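Extracellular solute-binding protein, family 1 (Bifidobacterium longum subsp. infantis ATCC 15697, PDB 3QUF) probably binds a solute, likely a sugar as many members of its family do, outside the cell and passes it to an ABC transporter for import. Local coordinates at residues A[44-49]-A[322-327]; A[57-62]-A[318-323]; A[83-88]-A[307-312]; A[248-253]-A[260-265]. All coordinates share one frame; numbering follows the deposited sequence.

Contact 1. Residues A[44-49]-A[322-327]; sequences GEVVKG and AYLNSE. With SO4 (sulfate ion), chain C.
Val46 and Tyr323 pack side chain to side chain where helix 40-53 meets the last turn of helix 311-324. Their side chains slide past each other in opposite directions, and CG1 of Val46 lies in the plane of the tyrosine ring at its edge, 3.9 Å from CE2. Leu324 is modelled in two conformers, so the touch of its CD2 on the same Val46 CG1, 3.6 Å in one of them, is less certain. With CG anti to its own backbone N (chi1 -179°), Tyr323 points its ring across helix 40-53, and its OH lies 3.4 Å from CA of Gly49. A beta carbon on Gly49 would run into that hydroxyl.

Two polar partners hold the hydroxyl of the ring. Water 1 donates to Tyr323 OH (2.7 Å) and to Glu45 O (2.9 Å), bridging the two helices, while Glu328 OE2 is a second hydrogen-bond partner. A phenylalanine in place of Tyr323 would probably leave both the water and Glu328 without this partner and weaken the link to Glu45.

Where the second helix ends, Ser326 OG donates to Tyr323 O at 2.5 Å and also caps Gly329 N as the N-cap of helix 327-337. A sulfate, probably from the crystallisation liquor, accepts a bond from Glu327 N to its O1 at 2.6 Å, in the first turn of that helix.

Val46 also touches Ala332 and Phe333 of helix 327-337, and Val47 turns away to strand 57-63, so helix 40-53 is held between two helices and the sheet.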
loop_
_atom_site.group_PDB
_atom_site.type_symbol
_atom_site.label_atom_id
_atom_site.label_comp_id
_atom_site.label_asym_id
_atom_site.label_seq_id
_atom_site.Cartn_x
_atom_site.Cartn_y
_atom_site.Cartn_z
ATOM N N GLY A 44 -14.322 15.216 4.450
ATOM C CA GLY A 44 -15.387 16.184 4.683
ATOM C C GLY A 44 -15.691 17.077 3.495
ATOM O O GLY A 44 -16.848 17.381 3.248
ATOM N N GLU A 45 -14.657 17.529 2.783
ATOM C CA GLU A 45 -14.855 18.376 1.596
ATOM C C GLU A 45 -15.546 17.622 0.472
ATOM O O GLU A 45 -16.352 18.212 -0.300
ATOM C CB GLU A 45 -13.543 18.979 1.067
ATOM C CG GLU A 45 -13.756 19.806 -0.222
ATOM C CD GLU A 45 -12.555 20.647 -0.636
ATOM O OE1 GLU A 45 -11.466 20.467 -0.058
ATOM O OE2 GLU A 45 -12.719 21.507 -1.532
ATOM N N VAL A 46 -15.248 16.325 0.348
ATOM C CA VAL A 46 -15.958 15.492 -0.615
ATOM C C VAL A 46 -17.454 15.453 -0.263
ATOM O O VAL A 46 -18.329 15.679 -1.117
ATOM C CB VAL A 46 -15.381 14.038 -0.670
ATOM C CG1 VAL A 46 -16.223 13.147 -1.569
ATOM C CG2 VAL A 46 -13.937 14.048 -1.141
ATOM N N VAL A 47 -17.750 15.171 0.997
ATOM C CA VAL A 47 -19.136 15.118 1.476
ATOM C C VAL A 47 -19.848 16.448 1.198
ATOM O O VAL A 47 -20.929 16.454 0.634
ATOM C CB VAL A 47 -19.189 14.658 2.946
ATOM C CG1 VAL A 47 -20.603 14.795 3.548
ATOM C CG2 VAL A 47 -18.774 13.191 3.016
ATOM N N LYS A 48 -19.203 17.551 1.567
ATOM C CA LYS A 48 -19.783 18.889 1.394
ATOM C C LYS A 48 -20.085 19.175 -0.065
ATOM O O LYS A 48 -21.187 19.618 -0.420
ATOM C CB LYS A 48 -18.861 19.943 2.001
ATOM C CG LYS A 48 -18.888 19.929 3.528
ATOM C CD LYS A 48 -17.998 21.050 4.134
ATOM C CE LYS A 48 -17.307 20.632 5.479
ATOM N NZ LYS A 48 -15.899 20.036 5.362
ATOM N N GLY A 49 -19.118 18.879 -0.924
ATOM C CA GLY A 49 -19.284 19.097 -2.361
ATOM C C GLY A 49 -20.392 18.272 -2.940
ATOM O O GLY A 49 -21.209 18.759 -3.716
ATOM N N ALA A 322 -19.964 7.894 -7.858
ATOM C CA ALA A 322 -19.664 8.594 -9.096
ATOM C C ALA A 322 -19.007 9.927 -8.849
ATOM O O ALA A 322 -18.123 10.325 -9.604
ATOM C CB ALA A 322 -20.937 8.768 -9.940
ATOM N N TYR A 323 -19.478 10.646 -7.818
ATOM C CA TYR A 323 -18.873 11.914 -7.435
ATOM C C TYR A 323 -17.463 11.745 -6.925
ATOM O O TYR A 323 -16.558 12.550 -7.226
ATOM C CB TYR A 323 -19.747 12.612 -6.374
ATOM C CG TYR A 323 -19.173 13.949 -5.955
ATOM C CD1 TYR A 323 -19.339 15.068 -6.743
ATOM C CD2 TYR A 323 -18.436 14.069 -4.810
ATOM C CE1 TYR A 323 -18.810 16.286 -6.361
ATOM C CE2 TYR A 323 -17.878 15.295 -4.420
ATOM C CZ TYR A 323 -18.072 16.379 -5.216
ATOM O OH TYR A 323 -17.559 17.612 -4.877
ATOM N N LEU A 324 -17.249 10.724 -6.113
ATOM C CA LEU A 324 -15.903 10.387 -5.612
ATOM C C LEU A 324 -14.952 10.193 -6.785
ATOM O O LEU A 324 -13.848 10.756 -6.801
ATOM C CB LEU A 324 -15.909 9.122 -4.747
ATOM C CG LEU A 324 -16.237 9.239 -3.256
ATOM C CD1 LEU A 324 -16.616 7.862 -2.663
ATOM C CD2 LEU A 324 -15.080 9.821 -2.510
ATOM N N ASN A 325 -15.397 9.432 -7.770
ATOM C CA ASN A 325 -14.659 9.255 -9.040
ATOM C C ASN A 325 -15.036 10.282 -10.089
ATOM O O ASN A 325 -15.511 9.944 -11.177
ATOM C CB ASN A 325 -14.808 7.836 -9.583
ATOM C CG ASN A 325 -13.874 7.559 -10.744
ATOM O OD1 ASN A 325 -12.890 8.279 -10.942
ATOM N ND2 ASN A 325 -14.243 6.623 -11.586
ATOM N N SER A 326 -14.827 11.547 -9.733
ATOM C CA SER A 326 -14.985 12.702 -10.619
ATOM C C SER A 326 -13.804 13.646 -10.344
ATOM O O SER A 326 -13.153 13.574 -9.322
ATOM C CB SER A 326 -16.306 13.447 -10.365
ATOM O OG SER A 326 -16.321 14.195 -9.141
ATOM N N GLU A 327 -13.546 14.563 -11.260
ATOM C CA GLU A 327 -12.402 15.446 -11.129
ATOM C C GLU A 327 -12.481 16.257 -9.815
ATOM O O GLU A 327 -11.527 16.310 -9.065
ATOM C CB GLU A 327 -12.309 16.351 -12.358
ATOM C CG GLU A 327 -11.002 17.100 -12.457
ATOM C CD GLU A 327 -10.943 17.996 -13.689
ATOM O OE1 GLU A 327 -11.944 18.102 -14.452
ATOM O OE2 GLU A 327 -9.887 18.594 -13.901
HETATM S S SO4 C . -15.496 14.345 -14.232
HETATM O O1 SO4 C . -14.208 13.983 -13.676
HETATM O O2 SO4 C . -16.544 13.352 -13.900
HETATM O O3 SO4 C . -15.904 15.671 -13.757
HETATM O O4 SO4 C . -15.337 14.351 -15.688
HETATM O O HOH W 1 -15.660 18.098 -3.065
#

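Contact 2. Residues A[57-62]-A[318-323]; sequences ITLDVQ and KKFLAY
Leu59 and Phe320 form the centre of a helix-on-sheet contact in an alpha/beta lobe: strand 57-63 runs parallel to strand 30-36, with helix 40-53 as the crossover between them, and helix 311-324 packs against the sheet. The contact between strand and helix is entirely apolar.

Its aromatic half is Leu59 against Phe320. The two side chains cross at about a right angle, and only one branch of the leucine does the touching: CD2 meets the ring at CE1 (3.9 Å) and CD1 (4.0 Å), coming in obliquely. Phe320 holds CG anti to its backbone N (chi1 -177°), which carries the ring out from the helix toward the strand. There it sits among other aromatics, meeting Phe50 of helix 40-53 edge-to-face and Phe34 of strand 30-36 with planes at about 50°. Leu59 in turn touches Ile32 and Phe34, so both partners are buried in one hydrophobic core.

The aliphatic half lies one helix residue earlier and two strand residues back, nearer the surface. Ile57 is itself buried against Ile32 and Phe50, whereas Lys319 is exposed and lends just the hydrocarbon part of its side chain. That chain is extended beyond CG, carrying the ammonium on past the isoleucine; midway along it, CD lies 3.9 Å from CD1 of Ile57.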
loop_
_atom_site.group_PDB
_atom_site.type_symbol
_atom_site.label_atom_id
_atom_site.label_comp_id
_atom_site.label_asym_id
_atom_site.label_seq_id
_atom_site.Cartn_x
_atom_site.Cartn_y
_atom_site.Cartn_z
ATOM N N ILE A 57 -30.593 14.481 -2.400
ATOM C CA ILE A 57 -29.993 13.428 -1.553
ATOM C C ILE A 57 -29.565 14.017 -0.240
ATOM O O ILE A 57 -28.860 15.035 -0.228
ATOM C CB ILE A 57 -28.832 12.734 -2.258
ATOM C CG1 ILE A 57 -29.351 12.124 -3.576
ATOM C CG2 ILE A 57 -28.110 11.668 -1.300
ATOM C CD1 ILE A 57 -28.316 11.566 -4.487
ATOM N N THR A 58 -30.014 13.405 0.853
ATOM C CA THR A 58 -29.587 13.781 2.184
ATOM C C THR A 58 -28.593 12.728 2.652
ATOM O O THR A 58 -28.990 11.576 2.805
ATOM C CB THR A 58 -30.787 13.795 3.168
ATOM O OG1 THR A 58 -31.773 14.770 2.748
ATOM C CG2 THR A 58 -30.297 14.121 4.604
ATOM N N LEU A 59 -27.352 13.129 2.912
ATOM C CA LEU A 59 -26.306 12.198 3.342
ATOM C C LEU A 59 -25.971 12.399 4.821
ATOM O O LEU A 59 -25.610 13.507 5.235
ATOM C CB LEU A 59 -25.096 12.369 2.445
ATOM C CG LEU A 59 -23.882 11.496 2.699
ATOM C CD1 LEU A 59 -24.253 10.019 2.610
ATOM C CD2 LEU A 59 -22.685 11.779 1.725
ATOM N N ASP A 60 -26.202 11.376 5.625
ATOM C CA ASP A 60 -25.871 11.369 7.060
ATOM C C ASP A 60 -24.562 10.614 7.198
ATOM O O ASP A 60 -24.503 9.419 6.906
ATOM C CB ASP A 60 -26.973 10.669 7.870
ATOM C CG ASP A 60 -26.660 10.588 9.375
ATOM O OD1 ASP A 60 -25.908 11.431 9.891
ATOM O OD2 ASP A 60 -27.186 9.680 10.047
ATOM N N VAL A 61 -23.514 11.306 7.629
ATOM C CA VAL A 61 -22.198 10.729 7.754
ATOM C C VAL A 61 -21.786 10.551 9.191
ATOM O O VAL A 61 -21.933 11.496 9.991
ATOM C CB VAL A 61 -21.133 11.571 7.017
ATOM C CG1 VAL A 61 -19.752 10.862 7.020
ATOM C CG2 VAL A 61 -21.565 11.855 5.604
ATOM N N GLN A 62 -21.333 9.345 9.520
ATOM C CA GLN A 62 -20.651 9.045 10.763
ATOM C C GLN A 62 -19.211 8.641 10.514
ATOM O O GLN A 62 -18.845 8.044 9.495
ATOM C CB GLN A 62 -21.417 8.006 11.561
ATOM C CG GLN A 62 -22.852 8.468 11.818
ATOM C CD GLN A 62 -23.451 7.969 13.132
ATOM O OE1 GLN A 62 -23.892 6.830 13.226
ATOM N NE2 GLN A 62 -23.495 8.852 14.152
ATOM N N LYS A 318 -24.862 5.229 -5.505
ATOM C CA LYS A 318 -24.114 5.183 -6.755
ATOM C C LYS A 318 -23.729 6.605 -7.216
ATOM O O LYS A 318 -22.637 6.791 -7.780
ATOM C CB LYS A 318 -24.894 4.460 -7.840
ATOM C CG LYS A 318 -24.996 2.965 -7.560
ATOM C CD LYS A 318 -25.822 2.226 -8.629
ATOM C CE LYS A 318 -25.975 0.747 -8.354
ATOM N NZ LYS A 318 -26.937 0.126 -9.319
ATOM N N LYS A 319 -24.620 7.577 -7.010
ATOM C CA LYS A 319 -24.259 8.979 -7.324
ATOM C C LYS A 319 -23.104 9.489 -6.458
ATOM O O LYS A 319 -22.265 10.257 -6.922
ATOM C CB LYS A 319 -25.473 9.901 -7.198
ATOM C CG LYS A 319 -26.463 9.729 -8.327
ATOM C CD LYS A 319 -27.576 10.782 -8.227
ATOM C CE LYS A 319 -28.606 10.670 -9.354
ATOM N NZ LYS A 319 -29.400 11.949 -9.487
ATOM N N PHE A 320 -23.037 9.059 -5.202
ATOM C CA PHE A 320 -21.928 9.413 -4.343
ATOM C C PHE A 320 -20.605 8.791 -4.810
ATOM O O PHE A 320 -19.601 9.491 -4.952
ATOM C CB PHE A 320 -22.194 9.034 -2.900
ATOM C CG PHE A 320 -21.100 9.454 -1.970
ATOM C CD1 PHE A 320 -20.884 10.789 -1.676
ATOM C CD2 PHE A 320 -20.259 8.509 -1.408
ATOM C CE1 PHE A 320 -19.862 11.153 -0.842
ATOM C CE2 PHE A 320 -19.261 8.870 -0.536
ATOM C CZ PHE A 320 -19.040 10.173 -0.254
ATOM N N LEU A 321 -20.642 7.506 -5.181
ATOM C CA LEU A 321 -19.439 6.851 -5.739
ATOM C C LEU A 321 -19.009 7.506 -7.035
ATOM O O LEU A 321 -17.811 7.710 -7.258
ATOM C CB LEU A 321 -19.643 5.341 -5.862
ATOM C CG LEU A 321 -19.268 4.560 -4.574
ATOM C CD1 LEU A 321 -20.099 4.836 -3.415
ATOM C CD2 LEU A 321 -19.293 3.028 -4.851
ATOM N N ALA A 322 -19.964 7.894 -7.858
ATOM C CA ALA A 322 -19.664 8.594 -9.096
ATOM C C ALA A 322 -19.007 9.927 -8.849
ATOM O O ALA A 322 -18.123 10.325 -9.604
ATOM C CB ALA A 322 -20.937 8.768 -9.940
ATOM N N TYR A 323 -19.478 10.646 -7.818
ATOM C CA TYR A 323 -18.873 11.914 -7.435
ATOM C C TYR A 323 -17.463 11.745 -6.925
ATOM O O TYR A 323 -16.558 12.550 -7.226
ATOM C CB TYR A 323 -19.747 12.612 -6.374
ATOM C CG TYR A 323 -19.173 13.949 -5.955
ATOM C CD1 TYR A 323 -19.339 15.068 -6.743
ATOM C CD2 TYR A 323 -18.436 14.069 -4.810
ATOM C CE1 TYR A 323 -18.810 16.286 -6.361
ATOM C CE2 TYR A 323 -17.878 15.295 -4.420
ATOM C CZ TYR A 323 -18.072 16.379 -5.216
ATOM O OH TYR A 323 -17.559 17.612 -4.877
#

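Contact 3. Residues A[83-88]-A[307-312]; sequences PPTIFN and SRASDK
Pro83 lies over one face of the guanidinium group of Arg308, with the two side chains crossing at about a right angle. CG stands 3.5 Å above the guanidinium plane, displaced toward its rim and 3.6 Å from CZ, while CD approaches NH2 at 3.5 Å. The arginine gets there by bending: CG is anti to its backbone N, and the turn at chi3 (59°) folds the planar end back over the proline. Next to the proline ring, water 2 donates to both backbones, to Pro83 O at 2.8 Å and to Arg308 O at 2.6 Å. Further along, the methyls Thr85 CG2 and Ala309 CB meet more loosely at 4.3 Å. An alanine at Pro83 would lack CG and CD, and that face of the guanidinium would probably lose its apolar cover, leaving the group held mainly by its hydrogen bonds.

These loops join the mixed sheet of the lobe to a helix laid on it. The chain from Thr85 onward enters strand 86-89, antiparallel to strand 295-305, and Thr85 is bonded through its backbone to Ala306.

In the second shell, Gly80 O accepts a hydrogen bond from the same Arg308 NH2 and helps to hold the group. Thr85 OG1 is bonded to Ser33 N on strand 30-36. Beyond Ala309, Ser310 is the N-cap of helix 311-324, and its backbone N is bonded to Glu313 OE1, consistent with a capping box.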
loop_
_atom_site.group_PDB
_atom_site.type_symbol
_atom_site.label_atom_id
_atom_site.label_comp_id
_atom_site.label_asym_id
_atom_site.label_seq_id
_atom_site.Cartn_x
_atom_site.Cartn_y
_atom_site.Cartn_z
ATOM N N PRO A 83 -28.343 -1.027 8.004
ATOM C CA PRO A 83 -26.931 -0.933 7.637
ATOM C C PRO A 83 -26.633 0.397 6.959
ATOM O O PRO A 83 -27.525 0.955 6.330
ATOM C CB PRO A 83 -26.740 -2.042 6.627
ATOM C CG PRO A 83 -27.919 -2.921 6.774
ATOM C CD PRO A 83 -29.000 -2.134 7.303
ATOM N N PRO A 84 -25.411 0.902 7.105
ATOM C CA PRO A 84 -25.049 2.129 6.397
ATOM C C PRO A 84 -25.126 1.911 4.893
ATOM O O PRO A 84 -24.662 0.873 4.392
ATOM C CB PRO A 84 -23.600 2.395 6.812
ATOM C CG PRO A 84 -23.122 1.176 7.443
ATOM C CD PRO A 84 -24.297 0.341 7.877
ATOM N N THR A 85 -25.659 2.884 4.171
ATOM C CA THR A 85 -25.729 2.744 2.725
ATOM C C THR A 85 -24.376 2.643 2.042
ATOM O O THR A 85 -24.223 1.936 1.012
ATOM C CB THR A 85 -26.512 3.913 2.103
ATOM O OG1 THR A 85 -27.553 4.368 2.961
ATOM C CG2 THR A 85 -27.077 3.503 0.757
ATOM N N ILE A 86 -23.417 3.427 2.533
ATOM C CA ILE A 86 -22.071 3.476 2.022
ATOM C C ILE A 86 -21.119 3.229 3.184
ATOM O O ILE A 86 -21.376 3.642 4.324
ATOM C CB ILE A 86 -21.752 4.824 1.400
ATOM C CG1 ILE A 86 -22.742 5.199 0.312
ATOM C CG2 ILE A 86 -20.307 4.837 0.844
ATOM C CD1 ILE A 86 -23.032 6.689 0.193
ATOM N N PHE A 87 -20.074 2.493 2.900
ATOM C CA PHE A 87 -19.075 2.156 3.898
ATOM C C PHE A 87 -17.739 1.835 3.211
ATOM O O PHE A 87 -17.648 1.786 1.970
ATOM C CB PHE A 87 -19.555 1.043 4.823
ATOM C CG PHE A 87 -19.993 -0.176 4.101
ATOM C CD1 PHE A 87 -19.082 -1.134 3.711
ATOM C CD2 PHE A 87 -21.342 -0.327 3.746
ATOM C CE1 PHE A 87 -19.515 -2.261 2.977
ATOM C CE2 PHE A 87 -21.757 -1.450 3.036
ATOM C CZ PHE A 87 -20.831 -2.386 2.639
ATOM N N ASN A 88 -16.717 1.553 4.004
ATOM C CA ASN A 88 -15.406 1.262 3.451
ATOM C C ASN A 88 -14.943 -0.153 3.659
ATOM O O ASN A 88 -15.144 -0.734 4.729
ATOM C CB ASN A 88 -14.370 2.219 4.076
ATOM C CG ASN A 88 -14.540 3.651 3.633
ATOM O OD1 ASN A 88 -14.859 4.536 4.421
ATOM N ND2 ASN A 88 -14.357 3.906 2.295
ATOM N N SER A 307 -25.750 -3.980 0.135
ATOM C CA SER A 307 -26.730 -4.767 -0.608
ATOM C C SER A 307 -28.124 -4.693 0.025
ATOM O O SER A 307 -29.130 -4.843 -0.684
ATOM C CB SER A 307 -26.259 -6.195 -0.758
ATOM O OG SER A 307 -26.108 -6.748 0.524
ATOM N N ARG A 308 -28.192 -4.477 1.335
ATOM C CA ARG A 308 -29.444 -4.325 2.056
ATOM C C ARG A 308 -29.774 -2.847 2.209
ATOM O O ARG A 308 -29.439 -2.195 3.227
ATOM C CB ARG A 308 -29.374 -5.019 3.419
ATOM C CG ARG A 308 -30.642 -4.912 4.245
ATOM C CD ARG A 308 -30.936 -6.142 4.991
ATOM N NE ARG A 308 -29.850 -6.483 5.892
ATOM C CZ ARG A 308 -29.742 -6.006 7.122
ATOM N NH1 ARG A 308 -28.705 -6.378 7.860
ATOM N NH2 ARG A 308 -30.642 -5.178 7.625
ATOM N N ALA A 309 -30.403 -2.321 1.182
ATOM C CA ALA A 309 -30.714 -0.877 1.057
ATOM C C ALA A 309 -31.827 -0.829 0.048
ATOM O O ALA A 309 -31.957 -1.746 -0.750
ATOM C CB ALA A 309 -29.556 -0.064 0.570
ATOM N N SER A 310 -32.588 0.244 0.060
ATOM C CA SER A 310 -33.706 0.375 -0.859
ATOM C C SER A 310 -33.179 0.664 -2.271
ATOM O O SER A 310 -32.029 1.066 -2.469
ATOM C CB SER A 310 -34.621 1.488 -0.411
ATOM O OG SER A 310 -34.057 2.743 -0.734
ATOM N N ASP A 311 -34.052 0.495 -3.252
ATOM C CA ASP A 311 -33.707 0.810 -4.600
ATOM C C ASP A 311 -33.228 2.263 -4.731
ATOM O O ASP A 311 -32.195 2.528 -5.377
ATOM C CB ASP A 311 -34.901 0.532 -5.504
ATOM C CG ASP A 311 -35.176 -0.975 -5.675
ATOM O OD1 ASP A 311 -34.374 -1.817 -5.159
ATOM O OD2 ASP A 311 -36.187 -1.305 -6.353
ATOM N N LYS A 312 -33.976 3.182 -4.138
ATOM C CA LYS A 312 -33.616 4.604 -4.254
ATOM C C LYS A 312 -32.349 4.927 -3.484
ATOM O O LYS A 312 -31.540 5.760 -3.925
ATOM C CB LYS A 312 -34.728 5.509 -3.810
ATOM C CG LYS A 312 -35.800 5.660 -4.871
ATOM C CD LYS A 312 -35.299 6.439 -6.068
ATOM C CE LYS A 312 -36.391 6.540 -7.108
ATOM N NZ LYS A 312 -35.963 7.483 -8.188
HETATM O O HOH W 2 -28.987 0.203 4.091
#

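Contact 4. Residues A[248-253]-A[260-265]; sequences DQVKQE and GVMRSG
Val250 and Met262 bring helix 247-255 and strand 259-264 closest together, their CA atoms 7.2 Å apart. Both side chains start out toward the opposite segment and cross at an oblique angle, with Val250 CG1 set 3.9 Å from Met262 CB. Met262 is modelled as selenomethionine. Its CG lies between the backbone N and the carbonyl carbon (chi1 76°), and a bend at chi3 (-70°) turns the terminal methyl along the helix. CE therefore rests 3.9 Å from Lys251 CA and 4.0 Å from Lys251 CB, while SE stands 4.1 Å from the same CA; the selenium end packs against helix backbone as much as against side chain.

Lys251 offers only the root of its side chain here. Its NZ forms salt bridges with Asp268 and Asp271, and Asp268 also holds Ser264 OG, so the same acid links helix and strand by a polar route. Met262 touches Phe142 of the neighbouring strand 135-144 as well.

A helix that turns back through a short loop into a strand and covers that strand's flank is an alpha-beta unit, here in the mixed sheet, with strand 259-264 lying between 135-144 and 176-178.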
loop_
_atom_site.group_PDB
_atom_site.type_symbol
_atom_site.label_atom_id
_atom_site.label_comp_id
_atom_site.label_asym_id
_atom_site.label_seq_id
_atom_site.Cartn_x
_atom_site.Cartn_y
_atom_site.Cartn_z
ATOM N N ASP A 248 11.200 6.564 12.875
ATOM C CA ASP A 248 11.788 7.866 13.243
ATOM C C ASP A 248 13.312 7.809 13.459
ATOM O O ASP A 248 14.057 8.717 13.042
ATOM C CB ASP A 248 11.059 8.485 14.451
ATOM C CG ASP A 248 9.643 8.962 14.115
ATOM O OD1 ASP A 248 9.336 9.208 12.919
ATOM O OD2 ASP A 248 8.802 9.096 15.046
ATOM N N GLN A 249 13.811 6.729 14.053
ATOM C CA GLN A 249 15.262 6.587 14.227
ATOM C C GLN A 249 15.993 6.453 12.883
ATOM O O GLN A 249 17.059 7.037 12.668
ATOM C CB GLN A 249 15.597 5.393 15.128
ATOM C CG GLN A 249 15.338 5.655 16.630
ATOM C CD GLN A 249 15.483 4.390 17.453
ATOM O OE1 GLN A 249 14.915 3.343 17.119
ATOM N NE2 GLN A 249 16.238 4.488 18.546
ATOM N N VAL A 250 15.413 5.704 11.963
ATOM C CA VAL A 250 15.982 5.602 10.637
ATOM C C VAL A 250 16.032 6.981 9.975
ATOM O O VAL A 250 17.066 7.373 9.424
ATOM C CB VAL A 250 15.221 4.570 9.782
ATOM C CG1 VAL A 250 15.655 4.607 8.333
ATOM C CG2 VAL A 250 15.471 3.177 10.359
ATOM N N LYS A 251 14.938 7.708 10.078
ATOM C CA LYS A 251 14.828 9.020 9.445
ATOM C C LYS A 251 15.860 9.986 10.022
ATOM O O LYS A 251 16.489 10.744 9.297
ATOM C CB LYS A 251 13.423 9.590 9.573
ATOM C CG LYS A 251 13.278 10.983 8.913
ATOM C CD LYS A 251 11.859 11.369 8.555
ATOM C CE LYS A 251 11.046 11.775 9.743
ATOM N NZ LYS A 251 9.689 12.275 9.300
ATOM N N GLN A 252 16.043 9.922 11.334
ATOM C CA GLN A 252 17.051 10.731 12.009
ATOM C C GLN A 252 18.452 10.434 11.492
ATOM O O GLN A 252 19.214 11.353 11.261
ATOM C CB GLN A 252 16.945 10.513 13.513
ATOM C CG GLN A 252 15.861 11.363 14.135
ATOM C CD GLN A 252 16.341 12.809 14.386
ATOM O OE1 GLN A 252 17.539 13.086 14.371
ATOM N NE2 GLN A 252 15.398 13.727 14.582
ATOM N N GLU A 253 18.800 9.162 11.280
ATOM C CA GLU A 253 20.104 8.846 10.698
ATOM C C GLU A 253 20.272 9.412 9.285
ATOM O O GLU A 253 21.358 9.833 8.901
ATOM C CB GLU A 253 20.356 7.335 10.681
ATOM C CG GLU A 253 20.601 6.728 12.053
ATOM C CD GLU A 253 21.756 7.383 12.750
ATOM O OE1 GLU A 253 22.892 7.244 12.244
ATOM O OE2 GLU A 253 21.523 8.068 13.774
ATOM N N GLY A 260 23.049 6.114 3.713
ATOM C CA GLY A 260 22.938 6.139 2.259
ATOM C C GLY A 260 21.510 6.095 1.740
ATOM O O GLY A 260 21.145 6.841 0.815
ATOM N N VAL A 261 20.700 5.217 2.317
ATOM C CA VAL A 261 19.391 4.872 1.733
ATOM C C VAL A 261 18.425 4.552 2.834
ATOM O O VAL A 261 18.798 3.872 3.826
ATOM C CB VAL A 261 19.507 3.602 0.886
ATOM C CG1 VAL A 261 18.114 3.251 0.255
ATOM C CG2 VAL A 261 20.605 3.734 -0.160
HETATM N N MSE A 262 17.188 5.019 2.681
HETATM C CA MSE A 262 16.074 4.615 3.548
HETATM C C MSE A 262 14.834 4.389 2.705
HETATM O O MSE A 262 14.718 4.980 1.631
HETATM C CB MSE A 262 15.804 5.734 4.569
HETATM C CG MSE A 262 15.087 6.937 3.997
HETATM SE SE MSE A 262 14.597 8.253 5.391
HETATM C CE MSE A 262 13.268 7.338 6.299
ATOM N N ARG A 263 13.921 3.556 3.203
ATOM C CA ARG A 263 12.612 3.423 2.620
ATOM C C ARG A 263 11.730 4.497 3.233
ATOM O O ARG A 263 11.619 4.610 4.452
ATOM C CB ARG A 263 12.074 2.023 2.890
ATOM C CG ARG A 263 10.743 1.735 2.291
ATOM C CD ARG A 263 9.578 2.140 3.161
ATOM N NE ARG A 263 8.295 1.600 2.678
ATOM C CZ ARG A 263 7.141 1.773 3.288
ATOM N NH1 ARG A 263 7.071 2.449 4.435
ATOM N NH2 ARG A 263 6.047 1.242 2.768
ATOM N N SER A 264 11.074 5.281 2.395
ATOM C CA SER A 264 10.105 6.240 2.898
ATOM C C SER A 264 9.041 6.528 1.850
ATOM O O SER A 264 8.797 5.722 0.955
ATOM C CB SER A 264 10.803 7.516 3.357
ATOM O OG SER A 264 9.888 8.341 4.100
ATOM N N GLY A 265 8.324 7.621 2.038
ATOM C CA GLY A 265 7.244 7.963 1.140
ATOM C C GLY A 265 6.954 9.447 1.244
ATOM O O GLY A 265 7.666 10.186 1.900
#

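Following the chain from the N terminus, helix 40-53, strand 57-63 and the loop into strand 86-89 come in turn, and each is met much later by helix 311-324 or its flanks. Contacts 1 and 2 close on the same stretch of that helix, sharing Ala322 and Tyr323, and contact 3, which closes at 307-312, nests inside both. Packing runs on between neighbours: Val47 touches Val61 and Leu59, and Phe320 touches Ile86. Contact 4 closes a short local loop inside all three, without crossing any. Its centre lies about 40 Å from that of contact 2, at a distant part of the same mixed sheet and on the opposite side of the chain's centre from contacts 2 and 3.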